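Local coordinates for uncharacterized protein (Thermotoga maritima, PDB 1VMJ) that is of unknown function, though it belongs to the UPF0047 (YjbQ) family, binds sodium in its crystals and has been proposed to be a thiamin phosphate synthase, at residues A[39-44]-A[121-126]; A[48-53]-A[113-118]. All blocks are in the same frame, centred on the assembly; numbering follows the deposited sequence.

Contact 1 (A[39-44]-A[121-126])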
loop_
_atom_site.group_PDB
_atom_site.type_symbol
_atom_site.label_atom_id
_atom_site.label_comp_id
_atom_site.label_asym_id
_atom_site.label_seq_id
_atom_site.Cartn_x
_atom_site.Cartn_y
_atom_site.Cartn_z
ATOM N N GLU A 39 1.356 -22.569 -1.982
ATOM C CA GLU A 39 0.544 -23.716 -1.565
ATOM C C GLU A 39 -0.932 -23.313 -1.336
ATOM O O GLU A 39 -1.832 -24.054 -1.676
ATOM C CB GLU A 39 1.139 -24.373 -0.317
ATOM C CG GLU A 39 0.364 -25.545 0.216
ATOM C CD GLU A 39 0.338 -26.731 -0.708
ATOM O OE1 GLU A 39 1.002 -26.730 -1.772
ATOM O OE2 GLU A 39 -0.372 -27.683 -0.350
ATOM N N CYS A 40 -1.175 -22.121 -0.797
ATOM C CA CYS A 40 -2.547 -21.578 -0.718
ATOM C C CYS A 40 -3.193 -21.511 -2.080
ATOM O O CYS A 40 -4.335 -21.950 -2.282
ATOM C CB CYS A 40 -2.565 -20.177 -0.117
ATOM S SG CYS A 40 -2.092 -20.062 1.633
ATOM N N VAL A 41 -2.457 -20.961 -3.036
ATOM C CA VAL A 41 -3.000 -20.781 -4.381
ATOM C C VAL A 41 -3.301 -22.157 -4.956
ATOM O O VAL A 41 -4.360 -22.387 -5.539
ATOM C CB VAL A 41 -2.059 -19.958 -5.285
ATOM C CG1 VAL A 41 -2.570 -19.979 -6.707
ATOM C CG2 VAL A 41 -1.988 -18.543 -4.778
ATOM N N ARG A 42 -2.374 -23.089 -4.758
ATOM C CA ARG A 42 -2.535 -24.408 -5.348
ATOM C C ARG A 42 -3.780 -25.073 -4.779
ATOM O O ARG A 42 -4.624 -25.566 -5.530
ATOM C CB ARG A 42 -1.306 -25.278 -5.077
ATOM C CG ARG A 42 -1.359 -26.598 -5.799
ATOM C CD ARG A 42 -0.469 -27.628 -5.202
ATOM N NE ARG A 42 -0.873 -27.982 -3.847
ATOM C CZ ARG A 42 -1.950 -28.690 -3.522
ATOM N NH1 ARG A 42 -2.742 -29.211 -4.450
ATOM N NH2 ARG A 42 -2.223 -28.895 -2.238
ATOM N N GLU A 43 -3.894 -25.085 -3.459
ATOM C CA GLU A 43 -5.002 -25.802 -2.853
ATOM C C GLU A 43 -6.358 -25.114 -3.091
ATOM O O GLU A 43 -7.388 -25.774 -3.120
ATOM C CB GLU A 43 -4.750 -26.115 -1.375
ATOM C CG GLU A 43 -4.893 -25.047 -0.397
ATOM C CD GLU A 43 -5.100 -25.598 1.044
ATOM O OE1 GLU A 43 -5.397 -26.788 1.186
ATOM O OE2 GLU A 43 -5.007 -24.814 1.994
ATOM N N SER A 44 -6.357 -23.818 -3.326
ATOM C CA SER A 44 -7.598 -23.109 -3.591
ATOM C C SER A 44 -8.317 -23.590 -4.825
ATOM O O SER A 44 -9.541 -23.425 -4.932
ATOM C CB SER A 44 -7.341 -21.614 -3.732
ATOM O OG SER A 44 -6.715 -21.294 -4.972
ATOM N N ARG A 121 -3.743 -20.409 -12.464
ATOM C CA ARG A 121 -3.484 -21.117 -11.210
ATOM C C ARG A 121 -2.205 -20.729 -10.456
ATOM O O ARG A 121 -1.815 -21.419 -9.510
ATOM C CB ARG A 121 -3.539 -22.632 -11.422
ATOM C CG ARG A 121 -4.924 -23.167 -11.801
ATOM C CD ARG A 121 -5.023 -24.642 -11.482
ATOM N NE ARG A 121 -4.962 -24.911 -10.037
ATOM C CZ ARG A 121 -4.565 -26.074 -9.506
ATOM N NH1 ARG A 121 -4.211 -27.116 -10.278
ATOM N NH2 ARG A 121 -4.533 -26.210 -8.186
ATOM N N LYS A 122 -1.567 -19.621 -10.823
ATOM C CA LYS A 122 -0.327 -19.246 -10.168
ATOM C C LYS A 122 -0.319 -17.783 -9.851
ATOM O O LYS A 122 -0.941 -16.989 -10.560
ATOM C CB LYS A 122 0.864 -19.518 -11.086
ATOM C CG LYS A 122 1.045 -20.967 -11.507
ATOM C CD LYS A 122 1.347 -21.869 -10.333
ATOM C CE LYS A 122 1.488 -23.326 -10.738
ATOM N NZ LYS A 122 2.699 -23.497 -11.570
ATOM N N MET A 123 0.445 -17.418 -8.830
ATOM C CA MET A 123 0.729 -16.016 -8.572
ATOM C C MET A 123 1.446 -15.438 -9.788
ATOM O O MET A 123 2.383 -16.054 -10.310
ATOM C CB MET A 123 1.596 -15.848 -7.337
ATOM C CG MET A 123 0.801 -16.101 -6.069
ATOM S SD MET A 123 1.709 -15.656 -4.576
ATOM C CE MET A 123 2.897 -16.985 -4.575
ATOM N N ASP A 124 0.994 -14.265 -10.225
ATOM C CA ASP A 124 1.473 -13.648 -11.455
ATOM C C ASP A 124 2.550 -12.636 -11.071
ATOM O O ASP A 124 2.253 -11.467 -10.815
ATOM C CB ASP A 124 0.264 -13.023 -12.144
ATOM C CG ASP A 124 0.456 -12.763 -13.589
ATOM O OD1 ASP A 124 1.603 -12.789 -14.099
ATOM O OD2 ASP A 124 -0.575 -12.488 -14.230
ATOM N N LEU A 125 3.780 -13.122 -10.957
ATOM C CA LEU A 125 4.879 -12.371 -10.360
ATOM C C LEU A 125 5.982 -12.124 -11.371
ATOM O O LEU A 125 6.198 -12.935 -12.303
ATOM C CB LEU A 125 5.489 -13.133 -9.183
ATOM C CG LEU A 125 4.564 -13.408 -7.999
ATOM C CD1 LEU A 125 5.256 -14.216 -6.923
ATOM C CD2 LEU A 125 4.005 -12.145 -7.464
ATOM N N GLY A 126 6.704 -11.033 -11.145
ATOM C CA GLY A 126 7.905 -10.732 -11.896
ATOM C C GLY A 126 9.040 -11.592 -11.410
ATOM O O GLY A 126 8.882 -12.359 -10.471
HETATM O O HOH W 1 -5.258 -23.071 -8.081
#

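Contact 2 (A[48-53]-A[113-118])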
loop_
_atom_site.group_PDB
_atom_site.type_symbol
_atom_site.label_atom_id
_atom_site.label_comp_id
_atom_site.label_asym_id
_atom_site.label_seq_id
_atom_site.Cartn_x
_atom_site.Cartn_y
_atom_site.Cartn_z
ATOM N N GLU A 48 -8.118 -18.019 -11.971
ATOM C CA GLU A 48 -7.981 -16.578 -12.240
ATOM C C GLU A 48 -8.609 -15.819 -11.088
ATOM O O GLU A 48 -9.738 -16.105 -10.690
ATOM C CB GLU A 48 -8.728 -16.226 -13.514
ATOM C CG GLU A 48 -8.326 -17.070 -14.724
ATOM C CD GLU A 48 -6.901 -16.818 -15.182
ATOM O OE1 GLU A 48 -6.384 -15.715 -14.923
ATOM O OE2 GLU A 48 -6.281 -17.732 -15.816
ATOM N N GLY A 49 -7.885 -14.857 -10.538
ATOM C CA GLY A 49 -8.418 -14.152 -9.396
ATOM C C GLY A 49 -7.453 -13.148 -8.815
ATOM O O GLY A 49 -6.502 -12.746 -9.472
ATOM N N LEU A 50 -7.731 -12.735 -7.582
ATOM C CA LEU A 50 -6.876 -11.842 -6.818
ATOM C C LEU A 50 -6.650 -12.467 -5.464
ATOM O O LEU A 50 -7.592 -12.981 -4.853
ATOM C CB LEU A 50 -7.504 -10.469 -6.624
ATOM C CG LEU A 50 -7.716 -9.592 -7.853
ATOM C CD1 LEU A 50 -8.420 -8.302 -7.467
ATOM C CD2 LEU A 50 -6.400 -9.270 -8.495
ATOM N N LEU A 51 -5.411 -12.378 -4.998
ATOM C CA LEU A 51 -4.994 -12.824 -3.685
ATOM C C LEU A 51 -4.608 -11.601 -2.857
ATOM O O LEU A 51 -3.826 -10.765 -3.280
ATOM C CB LEU A 51 -3.806 -13.775 -3.790
ATOM C CG LEU A 51 -3.148 -14.254 -2.495
ATOM C CD1 LEU A 51 -2.494 -15.606 -2.738
ATOM C CD2 LEU A 51 -2.129 -13.287 -1.936
ATOM N N LEU A 52 -5.165 -11.511 -1.663
ATOM C CA LEU A 52 -4.760 -10.563 -0.647
ATOM C C LEU A 52 -3.981 -11.320 0.407
ATOM O O LEU A 52 -4.398 -12.358 0.867
ATOM C CB LEU A 52 -6.012 -9.979 -0.010
ATOM C CG LEU A 52 -5.849 -9.169 1.276
ATOM C CD1 LEU A 52 -5.126 -7.882 1.022
ATOM C CD2 LEU A 52 -7.149 -8.889 1.962
ATOM N N CYS A 53 -2.864 -10.737 0.808
ATOM C CA CYS A 53 -2.139 -11.227 1.935
ATOM C C CYS A 53 -1.761 -10.049 2.815
ATOM O O CYS A 53 -1.023 -9.147 2.376
ATOM C CB CYS A 53 -0.892 -11.965 1.465
ATOM S SG CYS A 53 0.054 -12.676 2.825
ATOM N N GLU A 113 -0.148 -4.891 3.468
ATOM C CA GLU A 113 -0.708 -5.917 2.606
ATOM C C GLU A 113 -0.038 -5.910 1.238
ATOM O O GLU A 113 0.594 -4.929 0.839
ATOM C CB GLU A 113 -2.226 -5.745 2.466
ATOM C CG GLU A 113 -2.595 -4.611 1.525
ATOM C CD GLU A 113 -3.642 -3.557 1.981
ATOM O OE1 GLU A 113 -3.875 -3.267 3.177
ATOM O OE2 GLU A 113 -4.222 -2.945 1.052
ATOM N N VAL A 114 -0.158 -7.041 0.563
ATOM C CA VAL A 114 0.043 -7.122 -0.876
ATOM C C VAL A 114 -1.218 -7.687 -1.490
ATOM O O VAL A 114 -1.939 -8.489 -0.857
ATOM C CB VAL A 114 1.264 -7.996 -1.264
ATOM C CG1 VAL A 114 2.528 -7.374 -0.663
ATOM C CG2 VAL A 114 1.099 -9.437 -0.800
ATOM N N VAL A 115 -1.467 -7.280 -2.732
ATOM C CA VAL A 115 -2.501 -7.875 -3.543
ATOM C C VAL A 115 -1.815 -8.376 -4.805
ATOM O O VAL A 115 -1.062 -7.638 -5.445
ATOM C CB VAL A 115 -3.615 -6.874 -3.890
ATOM C CG1 VAL A 115 -4.661 -7.536 -4.771
ATOM C CG2 VAL A 115 -4.242 -6.330 -2.606
ATOM N N ILE A 116 -2.038 -9.644 -5.119
ATOM C CA ILE A 116 -1.329 -10.341 -6.158
ATOM C C ILE A 116 -2.304 -10.992 -7.116
ATOM O O ILE A 116 -3.277 -11.636 -6.684
ATOM C CB ILE A 116 -0.400 -11.429 -5.546
ATOM C CG1 ILE A 116 0.585 -10.831 -4.547
ATOM C CG2 ILE A 116 0.327 -12.180 -6.645
ATOM C CD1 ILE A 116 1.320 -11.835 -3.796
ATOM N N ALA A 117 -2.070 -10.814 -8.404
ATOM C CA ALA A 117 -2.920 -11.453 -9.407
ATOM C C ALA A 117 -2.681 -12.962 -9.428
ATOM O O ALA A 117 -1.525 -13.415 -9.324
ATOM C CB ALA A 117 -2.605 -10.881 -10.778
ATOM N N ILE A 118 -3.770 -13.718 -9.585
ATOM C CA ILE A 118 -3.703 -15.146 -9.869
ATOM C C ILE A 118 -4.075 -15.328 -11.321
ATOM O O ILE A 118 -5.166 -14.935 -11.749
ATOM C CB ILE A 118 -4.642 -15.957 -8.950
ATOM C CG1 ILE A 118 -4.346 -15.651 -7.473
ATOM C CG2 ILE A 118 -4.536 -17.439 -9.241
ATOM C CD1 ILE A 118 -2.930 -15.803 -7.067
#

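Contact 1 (A[39-44]-A[121-126])
Val-41 and Arg-42 of helix 34-44 lie beside the backbone of Lys-122, in the short strand 122-123, and of Arg-121 just before it, with the CA atoms of Val-41 and Lys-122 6.6 Å apart. No backbone-to-backbone hydrogen bond joins the segments; side chains and one water bridge them. The branch CG1 of Val-41, anti to its own nitrogen (chi1 172°), lies 3.2 Å from Arg-121 O, while CG2 reaches Met-123 CG at 3.9 Å, the two side chains meeting at a slant. Here an amphipathic helix lies over one face of an antiparallel sheet, and Val-41 is one of its inward residues, also packing on Ile-118 and Ile-148. On the solvent side, where both arginines are exposed, Arg-121 bends at chi3 and brings the edge of its guanidinium to the helix: NH2 gives a weak hydrogen bond to Arg-42 O, 2.7 Å long but bent to 121°. Its NE donates to a water, which in turn donates to Val-41 O. Val-41 O also accepts from Ser-44 OG, at 2.7 Å. Alongside, the Arg-42 guanidinium is turned 75° from that of Arg-121 and engages Glu-39 side-on, NE to OE1 and NH2 to OE2.

Contact 2 (A[48-53]-A[113-118])
Glu-113 CB packs at 3.9 Å against Leu-52 CD1, opening an antiparallel pairing in which strand 113-118 runs at 151° to strand 49-53. Val-114 forms a hydrogen-bonded pair with Cys-53, and its CG2, placed between its own backbone nitrogen and carbonyl carbon, sits 3.9 Å from Cys-53 CB. Val-115 turns to the opposite face, where CG2 touches Leu-52 CD1 at 4.0 Å. Next, Ile-116 and Leu-51 exchange two bonds whose donors lie in the carbonyl planes, the one from Leu-51 N to Ile-116 O being 2.8 Å; their side chains run side by side, pointing the same way. At Ala-117, Leu-50 CD2 approaches the backbone, 4.2 Å from Ala-117 CA. Ile-118 closes the pairing opposite Gly-49, and its bent chain takes CD1 diagonally to Leu-51 CB, 4.0 Å away. Its carbonyl oxygen accepts from Gly-49 N and from Lys-147 of the second subunit, which also forms a salt bridge with Glu-48. The alternation sends Val-114, Ile-116 and Ile-118 into the core of the subunit with helix 34-44 and strand 60-65, whereas Val-115 and Ala-117 meet neighbouring subunits, so one strand pair is largely apolar on both faces and serves fold and trimer alike.

In the fold
The two contacts show how a sheet is covered and extended at once. Their centres lie about 9 Å apart, on the same side of the chain's centre. Helix 34-44 leads into strand 49-55, and strand 113-119 into strand 122-123, so along the chain the segments of contact 2 fall between those of contact 1. Strands 49-55, 113-119 and 122-123 are consecutive in the five-stranded antiparallel sheet. Val-41 CG2 joins the layers, lying 3.6 Å from Leu-51 CD1 and 3.7 Å from Ile-118 CD1, and Asp-124 N probably bonds to Ala-117 O. The helix thus covers one face of the sheet, while the other face of the strand pair in contact 2 goes to the neighbouring subunits.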